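Local coordinates for predicted protein (Phaeodactylum tricornutum CCAP 1055/1, PDB 5Z5M) that probably carries out the last two steps of urate degradation, hydrolysing 5-hydroxyisourate and decarboxylating the product OHCU to (S)-allantoin, in one fused chain, at residues E108-R111 with F112-L115; F155-A158 with L159-H163. One frame throughout, in Å; residues are numbered along the deposited sequence.

Contact 1: residues E108-R111 with F112-L115; sequences ELER and FNSL
Arg111 and Leu115, one helical turn apart, show how an aliphatic branch can use the flat face of a guanidinium. The arginine chain runs out extended from CG to NE, and the leucine crosses it at a slant, laying its CD1 over one face of the planar group. CD1 of Leu115 is 3.8 Å from NE of Arg111 and 4.0 Å from its CZ, so the methyl lies over the NE, CZ and NH1 side of the group. With CG of Leu115 anti to its own carbonyl carbon (chi1 -69°), the side chain leans back along the helix, bringing CG to 3.2 Å from Arg111 O. That oxygen also accepts the backbone bond from Leu115 N, at 3.0 Å.

Phe112 behaves differently. Its CG stands anti to the backbone N (chi1 173°), and the ring leads away from the turn, with Leu109 O at its edge, near its plane; CB stays close, 3.5 Å from both Glu108 O and Leu109 O. On the exposed side, Asn113 curls its amide back over Leu109, with ND2 3.4 Å from Leu109 O at too poor an angle for a hydrogen bond. The same carbonyl is instead held by Asn113 N, at 3.0 Å.

This turn belongs to helix 106-123 of the OHCU decarboxylase region. Glu108 OE1 accepts a hydrogen bond from Thr105 N and forms a salt bridge with Lys136. Helix 136-146 lies against it, Leu143 meeting both Phe112 and Leu115, Val139 the Phe112 ring, and Leu140 the chain of Arg111.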
# COMPACT_ATOMS: atom_id res chain seq x y z
N GLU A 108 10.23 1.18 -37.62
CA GLU A 108 10.78 0.75 -36.33
C GLU A 108 12.23 0.30 -36.48
O GLU A 108 13.06 0.53 -35.60
CB GLU A 108 9.93 -0.37 -35.72
CG GLU A 108 8.63 0.10 -35.10
CD GLU A 108 7.71 -1.05 -34.71
OE1 GLU A 108 7.83 -2.15 -35.29
OE2 GLU A 108 6.86 -0.84 -33.81
N LEU A 109 12.53 -0.36 -37.59
CA LEU A 109 13.88 -0.87 -37.81
C LEU A 109 14.86 0.29 -37.99
O LEU A 109 15.99 0.25 -37.50
CB LEU A 109 13.91 -1.79 -39.03
CG LEU A 109 15.18 -2.63 -39.20
CD1 LEU A 109 15.42 -3.50 -37.98
CD2 LEU A 109 15.08 -3.48 -40.46
N GLU A 110 14.42 1.33 -38.69
CA GLU A 110 15.26 2.52 -38.87
C GLU A 110 15.46 3.25 -37.55
O GLU A 110 16.57 3.72 -37.26
CB GLU A 110 14.64 3.46 -39.91
CG GLU A 110 14.78 2.97 -41.34
CD GLU A 110 16.23 2.72 -41.73
OE1 GLU A 110 17.04 3.67 -41.70
OE2 GLU A 110 16.56 1.56 -42.07
N ARG A 111 14.40 3.34 -36.76
CA ARG A 111 14.50 3.98 -35.45
C ARG A 111 15.43 3.18 -34.54
O ARG A 111 16.17 3.76 -33.75
CB ARG A 111 13.13 4.11 -34.79
CG ARG A 111 13.20 4.82 -33.44
CD ARG A 111 11.85 4.97 -32.75
NE ARG A 111 12.03 5.55 -31.42
CZ ARG A 111 11.49 5.06 -30.31
NH1 ARG A 111 11.71 5.65 -29.14
NH2 ARG A 111 10.71 3.98 -30.37
N PHE A 112 15.39 1.86 -34.66
CA PHE A 112 16.30 1.02 -33.87
C PHE A 112 17.76 1.29 -34.21
O PHE A 112 18.56 1.57 -33.33
CB PHE A 112 16.02 -0.46 -34.08
CG PHE A 112 17.04 -1.36 -33.44
CD1 PHE A 112 16.95 -1.66 -32.09
CD2 PHE A 112 18.10 -1.87 -34.17
CE1 PHE A 112 17.89 -2.46 -31.49
CE2 PHE A 112 19.04 -2.68 -33.57
CZ PHE A 112 18.94 -2.98 -32.23
N ASN A 113 18.09 1.17 -35.50
CA ASN A 113 19.45 1.40 -35.97
C ASN A 113 19.96 2.78 -35.58
O ASN A 113 21.11 2.93 -35.18
CB ASN A 113 19.53 1.22 -37.49
CG ASN A 113 19.30 -0.22 -37.91
OD1 ASN A 113 19.52 -1.15 -37.14
ND2 ASN A 113 18.87 -0.41 -39.15
N SER A 114 19.09 3.78 -35.72
CA SER A 114 19.44 5.15 -35.36
C SER A 114 19.78 5.27 -33.88
O SER A 114 20.84 5.78 -33.52
CB SER A 114 18.29 6.09 -35.72
OG SER A 114 18.67 7.44 -35.53
N LEU A 115 18.87 4.82 -33.02
CA LEU A 115 19.10 4.85 -31.58
C LEU A 115 20.34 4.05 -31.18
O LEU A 115 21.13 4.50 -30.34
CB LEU A 115 17.88 4.31 -30.83
CG LEU A 115 16.61 5.16 -30.86
CD1 LEU A 115 15.46 4.42 -30.20
CD2 LEU A 115 16.84 6.52 -30.20

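Contact 2: residues F155-A158 with L159-H163; sequences FMVA and LEQVH
Gln161 N donates to Val157 O over 3.0 Å, and the glutamine side chain gathers beside the same carbonyl: its CG lies 3.2 Å from Val157 O. A bend at chi2 (-62°) then carries the amide alongside Val157, both side chains pointing the same way, with NE2 of Gln161 4.2 Å from CG1 of Val157. The other end of the amide, OE1, is taken by Ala130 N in a neighbouring loop. Cut back to an alanine here, the side chain would probably leave the Ala130 N-H without its acceptor and open a gap beside CG1 of Val157.

Around the helix, Leu159 approaches the ring of Phe155 at a slant, CG over one face and CD1 3.5 Å from ring atom CE2. Lys65 forms a cation-pi contact with this ring, and Leu72 of helix 65-73 touches both apolar partners. Glu160, extended beyond CG, runs back past Met156, its CG 3.4 Å from Met156 O, while Glu160 N bonds that carbonyl at 3.1 Å.

Such pairing of residues four apart, over unbroken i to i+4 backbone bonds, is the hallmark of an alpha-helix, here a buried part of the long helix 151-173 of the helical OHCU decarboxylase fold.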
# COMPACT_ATOMS: atom_id res chain seq x y z
N PHE A 155 27.03 3.43 -17.87
CA PHE A 155 28.11 2.51 -17.56
C PHE A 155 27.68 1.57 -16.43
O PHE A 155 27.92 0.37 -16.48
CB PHE A 155 29.38 3.28 -17.18
CG PHE A 155 30.59 2.40 -16.96
CD1 PHE A 155 31.29 1.88 -18.03
CD2 PHE A 155 31.03 2.12 -15.67
CE1 PHE A 155 32.40 1.08 -17.83
CE2 PHE A 155 32.14 1.33 -15.47
CZ PHE A 155 32.83 0.81 -16.55
N MET A 156 27.03 2.14 -15.42
CA MET A 156 26.44 1.37 -14.32
C MET A 156 25.32 0.44 -14.78
O MET A 156 25.25 -0.71 -14.36
CB MET A 156 25.89 2.31 -13.25
CG MET A 156 26.96 2.91 -12.38
SD MET A 156 27.82 1.59 -11.52
CE MET A 156 26.45 0.80 -10.67
N VAL A 157 24.43 0.96 -15.62
CA VAL A 157 23.31 0.17 -16.11
C VAL A 157 23.81 -1.00 -16.96
O VAL A 157 23.32 -2.12 -16.84
CB VAL A 157 22.33 1.03 -16.93
CG1 VAL A 157 21.22 0.16 -17.52
CG2 VAL A 157 21.74 2.14 -16.07
N ALA A 158 24.79 -0.73 -17.83
CA ALA A 158 25.33 -1.76 -18.70
C ALA A 158 25.96 -2.89 -17.89
O ALA A 158 25.79 -4.07 -18.21
CB ALA A 158 26.36 -1.17 -19.65
N LEU A 159 26.69 -2.52 -16.84
CA LEU A 159 27.34 -3.52 -15.99
C LEU A 159 26.30 -4.36 -15.25
O LEU A 159 26.49 -5.56 -15.06
CB LEU A 159 28.28 -2.84 -14.99
CG LEU A 159 29.59 -2.28 -15.55
CD1 LEU A 159 30.33 -1.49 -14.49
CD2 LEU A 159 30.47 -3.40 -16.10
N GLU A 160 25.19 -3.74 -14.85
CA GLU A 160 24.09 -4.49 -14.25
C GLU A 160 23.53 -5.49 -15.26
O GLU A 160 23.25 -6.64 -14.91
CB GLU A 160 22.99 -3.55 -13.75
CG GLU A 160 23.37 -2.78 -12.49
CD GLU A 160 22.35 -1.73 -12.08
OE1 GLU A 160 21.37 -1.49 -12.83
OE2 GLU A 160 22.53 -1.14 -10.99
N GLN A 161 23.40 -5.06 -16.51
CA GLN A 161 22.91 -5.94 -17.57
C GLN A 161 23.84 -7.13 -17.82
O GLN A 161 23.37 -8.25 -18.02
CB GLN A 161 22.68 -5.16 -18.87
CG GLN A 161 21.67 -4.00 -18.76
CD GLN A 161 20.26 -4.45 -18.40
OE1 GLN A 161 19.73 -5.42 -18.94
NE2 GLN A 161 19.63 -3.72 -17.48
N VAL A 162 25.16 -6.93 -17.81
CA VAL A 162 26.05 -8.06 -18.10
C VAL A 162 26.02 -9.08 -16.96
O VAL A 162 26.15 -10.28 -17.21
CB VAL A 162 27.52 -7.62 -18.37
CG1 VAL A 162 27.59 -6.64 -19.53
CG2 VAL A 162 28.17 -7.05 -17.13
N HIS A 163 25.83 -8.63 -15.72
CA HIS A 163 25.71 -9.57 -14.61
C HIS A 163 24.44 -10.37 -14.73
O HIS A 163 24.40 -11.54 -14.37
CB HIS A 163 25.73 -8.84 -13.26
CG HIS A 163 27.06 -8.24 -12.91
ND1 HIS A 163 28.24 -8.94 -13.01
CD2 HIS A 163 27.39 -7.01 -12.45
CE1 HIS A 163 29.24 -8.17 -12.63
NE2 HIS A 163 28.75 -7.00 -12.28

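In the fold
Contacts 1 and 2 follow in series along the helical OHCU decarboxylase region, one on helix 106-123 and the other on helix 151-173. Their centres are 22 Å apart and their nearest atoms about 13 Å, so they do not touch. Their settings contrast: contact 1 is a surface turn centred 28 Å from the centre of the chain, whereas contact 2 is buried, at 15 Å. No other subunit reaches contact 1. Contact 2 meets two: Glu152 of the second subunit packs on Phe155, Met156 and Leu159, while Gly257 and Phe259 of the third, within its transthyretin-family region, meet Val157 and Glu160. The same helical spacing thus serves a domain surface and an assembly interface.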